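PDB 5IZT: outer surface protein from Borrelia burgdorferi, which is of unknown function but belongs to the family of the Borrelia surface protein BbCRASP-1, which binds the complement regulator factor H. Local coordinates for residues 215-220 / 281-286; 260-265 / 349-354; 270-275 / 367-372. One frame throughout, in Å; residues are numbered along the deposited sequence. Where two conformers were deposited one is given.

In the fold
All three contacts pack helices of the bundle against other parts of the fold. Contact 3 is buried and purely apolar, joining the C-terminal part of helix 260-274 to the start of helix 366-395. Contacts 1 and 2 are partly buried, each with its polar or charged groups on partly exposed residues. Contact 2, about 15 Å from contact 3 between centres, uses the first turns of the same helix 260-274 against helix 322-359 and ends in a Lys-Asp pair. Contact 1 instead brings a loop onto helix 280-316, and holds the hydrogen bond that the other two lack. It touches contact 3 where Ile-283 meets Tyr-274 and where Leu-282 meets Ala-370.

Contact 1: 215-220 / 281-286; sequences DSAFEL and SLIREL
Leu-220 reaches across to both Ile-283 and Arg-284, and its two methyls divide the work. CD1 lies on Ile-283, 3.8 Å from CG2, while CD2 turns to the guanidinium and sits over one of its faces, 3.5 Å from Arg-284 NH2. With CG beside the backbone N (chi1 -67°), the leucine points its fork at the helix and crosses both partners at about a right angle. Leucine suits this place because its forked end can meet a branched aliphatic chain and a flat cation at once.

The backbone of Leu-220 adds the polar half of the contact. Its carbonyl O accepts a hydrogen bond from Arg-284 NE at 2.9 Å. The bond is nearly straight, with an N-H...O angle of 163°; the donor lies in the carbonyl plane on a lone pair, and the acceptor stays close to the guanidinium plane. The arginine gets there with a chain extended from CG to NE, which carries NE across to the Leu-220 carbonyl. Bond at the edge and methyl over the face together should limit rotation of the group.

Ile-283 fills the inner side. Its CG2 stands anti to the backbone N (CG1 at chi1 -64°), an orientation that sets this methyl against the loop, 3.7 Å from Ala-217 CB. The alanine's small side chain lets the backbones close to 6.1 Å between the CA atoms of Ala-217 and Ile-283. Ile-283 also touches Leu-273 and Tyr-274 of helix 260-274, and so joins the loop to a second helix.

The arrangement is a loop region, part of it not modelled, between helices 179-197 and 243-255, laid over a helix of an all-alpha bundle: Ala-217, Leu-220 and Ile-283 pack together, and an arginine at the margin binds a loop carbonyl.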
ATOM      1  N   ASP A 215       1.408  20.538   3.688  1.00 17.76           N
ATOM      2  CA  ASP A 215       1.230  21.633   2.749  1.00 24.31           C
ATOM      3  C   ASP A 215       1.565  21.236   1.320  1.00 25.71           C
ATOM      4  O   ASP A 215       1.808  22.117   0.490  1.00 22.61           O
ATOM      5  CB  ASP A 215       2.067  22.848   3.161  1.00 19.95           C
ATOM      6  CG  ASP A 215       1.663  23.411   4.506  1.00 28.52           C
ATOM      7  OD1 ASP A 215       0.486  23.263   4.887  1.00 28.49           O
ATOM      8  OD2 ASP A 215       2.511  24.044   5.165  1.00 28.00           O
ATOM      9  N   SER A 216       1.593  19.930   1.016  1.00 18.69           N
ATOM     10  CA  SER A 216       1.784  19.497  -0.364  1.00 15.62           C
ATOM     11  C   SER A 216       0.891  18.304  -0.686  1.00 13.63           C
ATOM     12  O   SER A 216      -0.292  18.503  -0.972  1.00 20.04           O
ATOM     13  CB  SER A 216       3.270  19.204  -0.671  1.00 19.39           C
ATOM     14  OG  SER A 216       3.796  18.072  -0.009  1.00 22.16           O
ATOM     15  N   ALA A 217       1.418  17.072  -0.647  1.00 11.40           N
ATOM     16  CA  ALA A 217       0.665  15.931  -1.173  1.00 15.86           C
ATOM     17  C   ALA A 217      -0.666  15.724  -0.448  1.00 17.91           C
ATOM     18  O   ALA A 217      -1.687  15.424  -1.075  1.00 19.21           O
ATOM     19  CB  ALA A 217       1.515  14.662  -1.102  1.00 17.87           C
ATOM     20  N   PHE A 218      -0.666  15.808   0.880  1.00 13.12           N
ATOM     21  CA  PHE A 218      -1.912  15.569   1.599  1.00 15.46           C
ATOM     22  C   PHE A 218      -2.885  16.725   1.443  1.00 14.71           C
ATOM     23  O   PHE A 218      -4.088  16.541   1.604  1.00 15.55           O
ATOM     24  CB  PHE A 218      -1.622  15.316   3.080  1.00 17.62           C
ATOM     25  CG  PHE A 218      -0.841  14.052   3.338  1.00 16.15           C
ATOM     26  CD1 PHE A 218      -1.033  12.930   2.532  1.00 17.92           C
ATOM     27  CD2 PHE A 218       0.073  13.975   4.386  1.00 11.13           C
ATOM     28  CE1 PHE A 218      -0.323  11.743   2.776  1.00 14.83           C
ATOM     29  CE2 PHE A 218       0.785  12.800   4.640  1.00 16.45           C
ATOM     30  CZ  PHE A 218       0.579  11.673   3.832  1.00 15.42           C
ATOM     31  N   GLU A 219      -2.394  17.926   1.158  1.00 13.68           N
ATOM     32  CA  GLU A 219      -3.315  19.033   0.926  0.52 17.95           C
ATOM     33  C   GLU A 219      -4.134  18.831  -0.344  1.00 17.41           C
ATOM     34  O   GLU A 219      -5.253  19.357  -0.453  1.00 22.59           O
ATOM     35  CB  GLU A 219      -2.544  20.355   0.857  0.52 19.28           C
ATOM     36  CG  GLU A 219      -3.437  21.586   0.962  0.52 21.27           C
ATOM     37  CD  GLU A 219      -2.648  22.845   1.251  0.52 22.36           C
ATOM     38  OE1 GLU A 219      -1.512  22.947   0.755  0.52 18.62           O
ATOM     39  OE2 GLU A 219      -3.158  23.724   1.979  0.52 22.19           O
ATOM     40  N   LEU A 220      -3.609  18.073  -1.301  1.00 12.72           N
ATOM     41  CA  LEU A 220      -4.215  17.940  -2.620  1.00 12.57           C
ATOM     42  C   LEU A 220      -5.314  16.887  -2.681  1.00 21.33           C
ATOM     43  O   LEU A 220      -5.913  16.702  -3.746  1.00 21.41           O
ATOM     44  CB  LEU A 220      -3.133  17.605  -3.659  1.00 14.89           C
ATOM     45  CG  LEU A 220      -2.152  18.755  -3.887  1.00 16.41           C
ATOM     46  CD1 LEU A 220      -1.005  18.243  -4.755  1.00 17.62           C
ATOM     47  CD2 LEU A 220      -2.892  19.895  -4.560  1.00 25.95           C
ATOM     48  N   SER A 281      -1.333  17.501 -10.397  1.00 21.10           N
ATOM     49  CA  SER A 281      -2.037  16.281 -10.798  0.53 17.33           C
ATOM     50  C   SER A 281      -1.135  15.061 -10.679  1.00 17.56           C
ATOM     51  O   SER A 281      -1.600  13.968 -10.330  1.00 17.73           O
ATOM     52  CB  SER A 281      -2.577  16.417 -12.223  0.53 22.39           C
ATOM     53  OG  SER A 281      -3.475  17.515 -12.322  0.53 24.28           O
ATOM     54  N   LEU A 282       0.160  15.222 -10.970  1.00 17.79           N
ATOM     55  CA  LEU A 282       1.099  14.120 -10.809  1.00 16.79           C
ATOM     56  C   LEU A 282       1.202  13.706  -9.347  1.00 11.93           C
ATOM     57  O   LEU A 282       1.194  12.517  -9.023  1.00 12.10           O
ATOM     58  CB  LEU A 282       2.476  14.520 -11.339  1.00 16.36           C
ATOM     59  CG  LEU A 282       3.635  13.588 -10.954  1.00 20.99           C
ATOM     60  CD1 LEU A 282       3.460  12.190 -11.538  1.00 21.51           C
ATOM     61  CD2 LEU A 282       5.007  14.187 -11.350  1.00 16.36           C
ATOM     62  N   ILE A 283       1.316  14.684  -8.453  1.00 15.30           N
ATOM     63  CA  ILE A 283       1.393  14.394  -7.024  1.00 16.46           C
ATOM     64  C   ILE A 283       0.157  13.626  -6.570  1.00 16.68           C
ATOM     65  O   ILE A 283       0.263  12.647  -5.813  1.00 13.48           O
ATOM     66  CB  ILE A 283       1.562  15.703  -6.223  1.00 13.14           C
ATOM     67  CG1 ILE A 283       2.879  16.389  -6.557  1.00 10.83           C
ATOM     68  CG2 ILE A 283       1.527  15.424  -4.717  1.00 13.64           C
ATOM     69  CD1 ILE A 283       2.988  17.821  -5.904  1.00 12.61           C
ATOM     70  N   ARG A 284      -1.029  14.055  -7.022  1.00 13.43           N
ATOM     71  CA  ARG A 284      -2.259  13.329  -6.704  1.00 15.90           C
ATOM     72  C   ARG A 284      -2.181  11.874  -7.171  1.00 16.15           C
ATOM     73  O   ARG A 284      -2.472  10.951  -6.400  1.00 14.86           O
ATOM     74  CB  ARG A 284      -3.473  14.020  -7.341  1.00 18.80           C
ATOM     75  CG  ARG A 284      -3.892  15.329  -6.669  1.00 17.55           C
ATOM     76  CD  ARG A 284      -5.181  15.912  -7.255  1.00 22.45           C
ATOM     77  NE  ARG A 284      -5.544  17.143  -6.551  1.00 25.94           N
ATOM     78  CZ  ARG A 284      -5.497  18.361  -7.089  1.00 38.73           C
ATOM     79  NH1 ARG A 284      -5.116  18.519  -8.350  1.00 36.73           N
ATOM     80  NH2 ARG A 284      -5.849  19.418  -6.368  1.00 36.80           N
ATOM     81  N   GLU A 285      -1.821  11.655  -8.443  1.00 17.30           N
ATOM     82  CA  GLU A 285      -1.740  10.287  -8.962  1.00 13.75           C
ATOM     83  C   GLU A 285      -0.734   9.450  -8.171  1.00 13.17           C
ATOM     84  O   GLU A 285      -0.982   8.266  -7.913  1.00 15.12           O
ATOM     85  CB  GLU A 285      -1.368  10.273 -10.446  1.00 16.35           C
ATOM     86  CG  GLU A 285      -2.380  10.911 -11.404  1.00 15.85           C
ATOM     87  CD  GLU A 285      -2.041  10.631 -12.881  1.00 30.48           C
ATOM     88  OE1 GLU A 285      -1.178  11.324 -13.460  1.00 32.45           O
ATOM     89  OE2 GLU A 285      -2.621   9.678 -13.456  1.00 35.02           O
ATOM     90  N   LEU A 286       0.421  10.025  -7.807  1.00 13.51           N
ATOM     91  CA  LEU A 286       1.414   9.260  -7.051  1.00 16.06           C
ATOM     92  C   LEU A 286       0.858   8.840  -5.702  1.00 17.93           C
ATOM     93  O   LEU A 286       0.957   7.667  -5.314  1.00 14.70           O
ATOM     94  CB  LEU A 286       2.709  10.060  -6.844  1.00 10.90           C
ATOM     95  CG  LEU A 286       3.519  10.343  -8.116  1.00 15.84           C
ATOM     96  CD1 LEU A 286       4.583  11.390  -7.809  1.00 14.38           C
ATOM     97  CD2 LEU A 286       4.150   9.057  -8.636  1.00 20.85           C
TER

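Contact 2: 260-265 / 349-354; sequences QYKIEQ and QADGLI
Gln-265 and Ile-354 meet at about a right angle, aliphatic carbon against aliphatic carbon: Ile-354 CG2 lies 3.6 Å from Gln-265 CB. The glutamine chain bends at chi2 (-59°), and its CG rests over one face of the Tyr-261 ring, offset toward the rim, one turn back on the same helix. Its CB, and more distantly CG, give the isoleucine an apolar surface. The other branch of Ile-354 points elsewhere, its CD1 lying 3.5 Å from Lys-262 O. A beta-branched residue suits this spot because its two arms can reach two residues, Lys-262 and Gln-265, on the facing helix.

Lys-262 and Asp-351 form the outer part. They approach at a slant, and Lys-262 CD is the carbon nearest the carboxylate, 3.5 Å from Asp-351 OD1. A bend at chi3 leaves NZ 4.1 Å from the same oxygen, beyond salt-bridge range. The lysine was deposited in two conformers, so this placing of its end is tentative.

The helix segments stand 10.4 Å apart at closest approach and run at 66° to one another, a steep crossing that limits the touch to these few residues.

With no hydrogen bond across it, the contact depends on van der Waals packing around Ile-354, while the opposite charges at its partly exposed margin probably add a weak, long-range attraction; the lysine's two conformers are consistent with a loose pairing.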
ATOM      1  N   GLN A 260      10.791   6.353   9.080  1.00 17.43           N
ATOM      2  CA  GLN A 260      10.782   7.815   9.133  0.61 16.83           C
ATOM      3  C   GLN A 260      11.672   8.416   8.052  1.00 16.67           C
ATOM      4  O   GLN A 260      11.299   9.390   7.387  1.00 16.66           O
ATOM      5  CB  GLN A 260      11.242   8.287  10.514  0.61 22.74           C
ATOM      6  CG  GLN A 260      11.407   9.803  10.628  0.61 25.84           C
ATOM      7  CD  GLN A 260      12.301  10.233  11.804  0.61 31.99           C
ATOM      8  OE1 GLN A 260      13.377   9.670  12.036  0.61 22.16           O
ATOM      9  NE2 GLN A 260      11.852  11.241  12.545  0.61 33.97           N
ATOM     10  N   TYR A 261      12.862   7.846   7.865  1.00 18.09           N
ATOM     11  CA  TYR A 261      13.778   8.370   6.845  1.00 19.22           C
ATOM     12  C   TYR A 261      13.140   8.381   5.466  1.00 20.18           C
ATOM     13  O   TYR A 261      13.147   9.408   4.771  1.00 16.08           O
ATOM     14  CB  TYR A 261      15.050   7.535   6.803  1.00 20.41           C
ATOM     15  CG  TYR A 261      16.037   8.046   5.780  1.00 21.29           C
ATOM     16  CD1 TYR A 261      16.750   9.223   5.991  1.00 21.96           C
ATOM     17  CD2 TYR A 261      16.184   7.396   4.556  1.00 30.09           C
ATOM     18  CE1 TYR A 261      17.656   9.681   5.046  1.00 35.18           C
ATOM     19  CE2 TYR A 261      17.068   7.856   3.596  1.00 31.04           C
ATOM     20  CZ  TYR A 261      17.796   9.001   3.842  1.00 37.07           C
ATOM     21  OH  TYR A 261      18.669   9.466   2.885  1.00 41.70           O
ATOM     22  N   LYS A 262      12.615   7.227   5.024  1.00 17.66           N
ATOM     23  CA  LYS A 262      12.048   7.143   3.677  0.51 16.61           C
ATOM     24  C   LYS A 262      10.830   8.042   3.526  1.00 14.59           C
ATOM     25  O   LYS A 262      10.637   8.663   2.479  1.00 19.01           O
ATOM     26  CB  LYS A 262      11.663   5.697   3.343  0.51 17.86           C
ATOM     27  CG  LYS A 262      12.799   4.697   3.427  0.51 24.86           C
ATOM     28  CD  LYS A 262      12.410   3.339   2.818  0.51 27.76           C
ATOM     29  CE  LYS A 262      11.012   2.879   3.243  0.51 24.28           C
ATOM     30  NZ  LYS A 262      10.797   1.423   2.934  0.51 24.04           N
ATOM     31  N   ILE A 263       9.979   8.106   4.556  1.00 15.62           N
ATOM     32  CA  ILE A 263       8.794   8.959   4.476  1.00 11.87           C
ATOM     33  C   ILE A 263       9.195  10.431   4.384  1.00 12.30           C
ATOM     34  O   ILE A 263       8.606  11.199   3.602  1.00 15.50           O
ATOM     35  CB  ILE A 263       7.857   8.683   5.668  1.00 14.67           C
ATOM     36  CG1 ILE A 263       7.358   7.231   5.635  1.00 12.98           C
ATOM     37  CG2 ILE A 263       6.651   9.655   5.689  1.00 18.04           C
ATOM     38  CD1 ILE A 263       6.735   6.804   6.975  1.00 12.98           C
ATOM     39  N   GLU A 264      10.198  10.843   5.165  1.00 17.03           N
ATOM     40  CA  GLU A 264      10.657  12.228   5.076  0.50 17.09           C
ATOM     41  C   GLU A 264      11.249  12.525   3.703  1.00 16.51           C
ATOM     42  O   GLU A 264      11.025  13.610   3.154  1.00 17.99           O
ATOM     43  CB  GLU A 264      11.678  12.532   6.176  0.50 17.30           C
ATOM     44  CG  GLU A 264      12.194  13.970   6.180  0.50 21.16           C
ATOM     45  CD  GLU A 264      11.176  14.988   6.699  0.50 24.02           C
ATOM     46  OE1 GLU A 264      11.284  16.187   6.342  0.50 18.43           O
ATOM     47  OE2 GLU A 264      10.278  14.598   7.465  0.50 14.75           O
ATOM     48  N   GLN A 265      12.012  11.583   3.137  1.00 15.46           N
ATOM     49  CA  GLN A 265      12.595  11.795   1.815  1.00 14.59           C
ATOM     50  C   GLN A 265      11.509  11.940   0.762  1.00 15.38           C
ATOM     51  O   GLN A 265      11.555  12.843  -0.086  1.00 16.03           O
ATOM     52  CB  GLN A 265      13.525  10.635   1.465  1.00 15.18           C
ATOM     53  CG  GLN A 265      14.816  10.618   2.270  1.00 25.06           C
ATOM     54  CD  GLN A 265      15.621  11.899   2.077  1.00 31.74           C
ATOM     55  OE1 GLN A 265      15.720  12.425   0.972  1.00 34.87           O
ATOM     56  NE2 GLN A 265      16.183  12.414   3.163  1.00 31.06           N
ATOM     57  N   GLN A 349       9.610   0.911  -6.376  1.00 17.05           N
ATOM     58  CA  GLN A 349       9.604   2.129  -7.183  1.00 18.82           C
ATOM     59  C   GLN A 349       9.829   3.368  -6.322  1.00 22.68           C
ATOM     60  O   GLN A 349      10.574   4.272  -6.715  1.00 14.35           O
ATOM     61  CB  GLN A 349       8.285   2.245  -7.950  1.00 19.64           C
ATOM     62  CG  GLN A 349       8.009   1.044  -8.877  1.00 19.44           C
ATOM     63  CD  GLN A 349       8.977   0.984 -10.048  1.00 30.45           C
ATOM     64  OE1 GLN A 349       9.348   2.014 -10.608  1.00 25.69           O
ATOM     65  NE2 GLN A 349       9.377  -0.224 -10.435  1.00 26.66           N
ATOM     66  N   ALA A 350       9.174   3.443  -5.157  1.00 20.45           N
ATOM     67  CA  ALA A 350       9.395   4.585  -4.271  1.00 17.98           C
ATOM     68  C   ALA A 350      10.846   4.659  -3.820  1.00 21.41           C
ATOM     69  O   ALA A 350      11.415   5.756  -3.739  1.00 18.22           O
ATOM     70  CB  ALA A 350       8.453   4.530  -3.066  1.00 16.13           C
ATOM     71  N   ASP A 351      11.458   3.508  -3.515  1.00 16.67           N
ATOM     72  CA  ASP A 351      12.868   3.477  -3.128  1.00 22.41           C
ATOM     73  C   ASP A 351      13.763   4.038  -4.225  1.00 26.18           C
ATOM     74  O   ASP A 351      14.699   4.803  -3.950  1.00 22.55           O
ATOM     75  CB  ASP A 351      13.296   2.049  -2.811  1.00 25.54           C
ATOM     76  CG  ASP A 351      12.873   1.604  -1.434  1.00 35.52           C
ATOM     77  OD1 ASP A 351      12.489   2.463  -0.616  1.00 34.55           O
ATOM     78  OD2 ASP A 351      12.902   0.385  -1.182  1.00 34.74           O
ATOM     79  N   GLY A 352      13.521   3.639  -5.472  1.00 21.19           N
ATOM     80  CA  GLY A 352      14.346   4.150  -6.550  1.00 22.84           C
ATOM     81  C   GLY A 352      14.117   5.630  -6.771  1.00 24.59           C
ATOM     82  O   GLY A 352      15.068   6.387  -7.003  1.00 21.58           O
ATOM     83  N   LEU A 353      12.865   6.076  -6.639  1.00 21.57           N
ATOM     84  CA  LEU A 353      12.564   7.497  -6.793  1.00 27.24           C
ATOM     85  C   LEU A 353      13.272   8.323  -5.721  1.00 28.69           C
ATOM     86  O   LEU A 353      13.855   9.375  -6.013  1.00 26.58           O
ATOM     87  CB  LEU A 353      11.045   7.695  -6.744  1.00 21.67           C
ATOM     88  CG  LEU A 353      10.343   9.052  -6.913  1.00 25.63           C
ATOM     89  CD1 LEU A 353       8.959   8.846  -7.454  1.00 31.07           C
ATOM     90  CD2 LEU A 353      10.244   9.811  -5.617  1.00 31.65           C
ATOM     91  N   ILE A 354      13.236   7.851  -4.472  1.00 18.93           N
ATOM     92  CA  ILE A 354      13.954   8.519  -3.387  1.00 26.26           C
ATOM     93  C   ILE A 354      15.447   8.546  -3.670  1.00 32.57           C
ATOM     94  O   ILE A 354      16.092   9.600  -3.599  1.00 35.19           O
ATOM     95  CB  ILE A 354      13.655   7.821  -2.044  1.00 23.45           C
ATOM     96  CG1 ILE A 354      12.224   8.127  -1.603  1.00 21.17           C
ATOM     97  CG2 ILE A 354      14.704   8.198  -0.980  1.00 32.81           C
ATOM     98  CD1 ILE A 354      11.715   7.185  -0.533  1.00 29.88           C
TER

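Contact 3: 270-275 / 367-372; sequences METLYN and KSLAEY. Unlike the reference sequence in segment 270-275: Thr-272 (reference Ala).
This is a buried, apolar helix-helix contact in which the C-terminal part of helix 260-274 meets the first turns of helix 366-395. The segments cross at 116°, their axes come within 9.4 Å, and no hydrogen bond runs directly between them.

Leu-273 supplies the central side chain. Its CD2 methyl alone does the touching: it settles against the backbone at Ala-370, 3.6 Å from Ala-370 N. The same methyl lies 3.8 Å from Ala-370 CB and also touches Leu-369 CG. Alanine suits the receiving place, since a single methyl leaves its helix backbone within reach and brings the CA atoms of Leu-273 and Ala-370 to 6.4 Å.

Leu-369, next to Ala-370, meets both Leu-273 and Thr-272. Its CG is anti to the backbone N (chi1 -179°), and its CD2 comes within 3.8 Å of Thr-272 CG2, the two side chains crossing at about a right angle. Thr-272, where the reference sequence has Ala, splits its roles between its branches: the methyl, anti to its own N, faces Leu-369, while the hydroxyl turns back to bond Ser-268 O one turn earlier. A threonine can thus satisfy its polar atom within its own helix and still offer a methyl to an apolar partner.

Other elements close around the contact. Leu-273 also touches Ile-283 of helix 280-316 and Ile-373, and Leu-369 reaches Ala-357 of helix 322-359. Near the helix end, the carbonyls of Thr-272 and Leu-273 find partners in Ser-366 OG and Asn-279 ND2.

Leucines and a small alanine meeting where helices 260-274, 280-316, 322-359 and 366-395 come together are what one expects in the hydrophobic interior at one end of an all-alpha helical bundle.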
ATOM      1  N   MET A 270       7.783  15.387  -2.793  1.00 12.79           N
ATOM      2  CA  MET A 270       6.457  15.944  -3.067  1.00 16.60           C
ATOM      3  C   MET A 270       6.456  17.451  -2.877  1.00 19.03           C
ATOM      4  O   MET A 270       5.881  18.190  -3.689  1.00 18.27           O
ATOM      5  CB  MET A 270       5.390  15.311  -2.173  1.00 15.92           C
ATOM      6  CG  MET A 270       5.198  13.797  -2.339  1.00 18.81           C
ATOM      7  SD  MET A 270       4.911  13.262  -4.042  1.00 15.87           S
ATOM      8  CE  MET A 270       6.553  12.719  -4.522  1.00 17.54           C
ATOM      9  N   GLU A 271       7.102  17.925  -1.814  1.00 17.74           N
ATOM     10  CA  GLU A 271       7.170  19.359  -1.567  1.00 16.18           C
ATOM     11  C   GLU A 271       7.836  20.075  -2.730  1.00 21.00           C
ATOM     12  O   GLU A 271       7.332  21.095  -3.204  1.00 16.87           O
ATOM     13  CB  GLU A 271       7.942  19.650  -0.274  1.00 16.32           C
ATOM     14  CG  GLU A 271       8.067  21.165  -0.012  1.00 20.22           C
ATOM     15  CD  GLU A 271       8.765  21.460   1.305  1.00 34.41           C
ATOM     16  OE1 GLU A 271       9.931  21.045   1.464  1.00 35.29           O
ATOM     17  OE2 GLU A 271       8.130  22.058   2.191  1.00 34.76           O
ATOM     18  N   THR A 272       8.948  19.525  -3.234  1.00 18.32           N
ATOM     19  CA  THR A 272       9.605  20.104  -4.403  1.00 17.65           C
ATOM     20  C   THR A 272       8.668  20.139  -5.604  1.00 17.64           C
ATOM     21  O   THR A 272       8.558  21.165  -6.293  1.00 14.53           O
ATOM     22  CB  THR A 272      10.876  19.318  -4.739  1.00 19.78           C
ATOM     23  OG1 THR A 272      11.834  19.486  -3.681  1.00 21.53           O
ATOM     24  CG2 THR A 272      11.482  19.815  -6.056  1.00 23.37           C
ATOM     25  N   LEU A 273       8.000  19.015  -5.887  1.00 14.77           N
ATOM     26  CA  LEU A 273       7.051  18.977  -7.003  1.00 18.32           C
ATOM     27  C   LEU A 273       5.944  20.008  -6.840  1.00 15.55           C
ATOM     28  O   LEU A 273       5.457  20.573  -7.825  1.00 12.45           O
ATOM     29  CB  LEU A 273       6.430  17.583  -7.121  1.00 15.16           C
ATOM     30  CG  LEU A 273       7.338  16.445  -7.582  1.00 24.21           C
ATOM     31  CD1 LEU A 273       6.552  15.151  -7.509  1.00 17.96           C
ATOM     32  CD2 LEU A 273       7.814  16.716  -9.009  1.00 18.20           C
ATOM     33  N   TYR A 274       5.498  20.233  -5.604  1.00 12.97           N
ATOM     34  CA  TYR A 274       4.343  21.091  -5.362  1.00 14.32           C
ATOM     35  C   TYR A 274       4.609  22.552  -5.707  1.00 20.85           C
ATOM     36  O   TYR A 274       3.650  23.304  -5.933  1.00 13.89           O
ATOM     37  CB  TYR A 274       3.937  20.937  -3.896  1.00 17.05           C
ATOM     38  CG  TYR A 274       2.672  21.650  -3.477  1.00 13.85           C
ATOM     39  CD1 TYR A 274       1.418  21.052  -3.613  1.00 12.70           C
ATOM     40  CD2 TYR A 274       2.742  22.941  -2.955  1.00 18.81           C
ATOM     41  CE1 TYR A 274       0.264  21.716  -3.200  1.00 21.49           C
ATOM     42  CE2 TYR A 274       1.611  23.619  -2.561  1.00 20.48           C
ATOM     43  CZ  TYR A 274       0.375  23.017  -2.685  1.00 25.19           C
ATOM     44  OH  TYR A 274      -0.728  23.743  -2.274  1.00 25.70           O
ATOM     45  N   ASN A 275       5.889  22.932  -5.825  1.00 13.48           N
ATOM     46  CA  ASN A 275       6.292  24.304  -6.140  1.00 15.00           C
ATOM     47  C   ASN A 275       5.686  24.817  -7.442  1.00 22.49           C
ATOM     48  O   ASN A 275       5.518  26.035  -7.605  1.00 19.52           O
ATOM     49  CB  ASN A 275       7.814  24.380  -6.233  1.00 19.79           C
ATOM     50  CG  ASN A 275       8.476  24.326  -4.884  1.00 30.11           C
ATOM     51  OD1 ASN A 275       7.872  24.690  -3.882  1.00 31.59           O
ATOM     52  ND2 ASN A 275       9.738  23.911  -4.854  1.00 34.21           N
ATOM     53  N   LYS A 367      10.066  21.234 -12.538  1.00 34.15           N
ATOM     54  CA  LYS A 367       9.469  20.740 -13.781  1.00 31.29           C
ATOM     55  C   LYS A 367      10.213  19.520 -14.326  1.00 29.44           C
ATOM     56  O   LYS A 367       9.586  18.542 -14.757  1.00 25.01           O
ATOM     57  CB  LYS A 367       9.435  21.857 -14.828  1.00 34.44           C
ATOM     58  N   SER A 368      11.546  19.565 -14.329  1.00 32.78           N
ATOM     59  CA  SER A 368      12.329  18.440 -14.832  1.00 37.47           C
ATOM     60  C   SER A 368      12.100  17.206 -13.984  1.00 29.37           C
ATOM     61  O   SER A 368      12.007  16.090 -14.508  1.00 28.39           O
ATOM     62  CB  SER A 368      13.817  18.792 -14.852  1.00 49.78           C
ATOM     63  OG  SER A 368      14.055  19.996 -15.550  1.00 51.08           O
ATOM     64  N   LEU A 369      12.023  17.389 -12.664  1.00 26.27           N
ATOM     65  CA  LEU A 369      11.740  16.276 -11.767  1.00 26.03           C
ATOM     66  C   LEU A 369      10.376  15.657 -12.051  1.00 27.54           C
ATOM     67  O   LEU A 369      10.234  14.427 -12.043  1.00 26.11           O
ATOM     68  CB  LEU A 369      11.824  16.758 -10.321  1.00 30.13           C
ATOM     69  CG  LEU A 369      11.576  15.750  -9.210  1.00 33.35           C
ATOM     70  CD1 LEU A 369      12.650  14.676  -9.233  1.00 38.97           C
ATOM     71  CD2 LEU A 369      11.554  16.481  -7.873  1.00 37.47           C
ATOM     72  N   ALA A 370       9.353  16.487 -12.302  1.00 17.32           N
ATOM     73  CA  ALA A 370       8.028  15.938 -12.578  1.00 17.43           C
ATOM     74  C   ALA A 370       8.034  15.104 -13.848  1.00 18.77           C
ATOM     75  O   ALA A 370       7.454  14.019 -13.891  1.00 17.13           O
ATOM     76  CB  ALA A 370       6.988  17.055 -12.684  1.00 17.04           C
ATOM     77  N   GLU A 371       8.662  15.612 -14.906  1.00 18.80           N
ATOM     78  CA  GLU A 371       8.742  14.861 -16.155  1.00 23.18           C
ATOM     79  C   GLU A 371       9.482  13.547 -15.962  1.00 21.64           C
ATOM     80  O   GLU A 371       9.057  12.499 -16.464  1.00 20.30           O
ATOM     81  CB  GLU A 371       9.436  15.717 -17.221  1.00 27.52           C
ATOM     82  CG  GLU A 371       9.636  15.037 -18.572  1.00 40.81           C
ATOM     83  CD  GLU A 371       8.475  15.250 -19.527  1.00 51.19           C
ATOM     84  OE1 GLU A 371       7.349  15.516 -19.057  1.00 54.98           O
ATOM     85  OE2 GLU A 371       8.693  15.151 -20.753  1.00 59.22           O
ATOM     86  N   TYR A 372      10.612  13.591 -15.260  1.00 23.41           N
ATOM     87  CA  TYR A 372      11.408  12.386 -15.020  1.00 22.13           C
ATOM     88  C   TYR A 372      10.597  11.327 -14.281  1.00 19.02           C
ATOM     89  O   TYR A 372      10.580  10.149 -14.671  1.00 20.95           O
ATOM     90  CB  TYR A 372      12.654  12.751 -14.211  1.00 28.61           C
ATOM     91  CG  TYR A 372      13.576  11.582 -13.946  1.00 26.39           C
ATOM     92  CD1 TYR A 372      14.520  11.207 -14.899  1.00 33.34           C
ATOM     93  CD2 TYR A 372      13.484  10.834 -12.781  1.00 29.02           C
ATOM     94  CE1 TYR A 372      15.372  10.137 -14.682  1.00 32.31           C
ATOM     95  CE2 TYR A 372      14.323   9.750 -12.561  1.00 28.46           C
ATOM     96  CZ  TYR A 372      15.265   9.417 -13.521  1.00 30.68           C
ATOM     97  OH  TYR A 372      16.110   8.358 -13.332  1.00 33.68           O
TER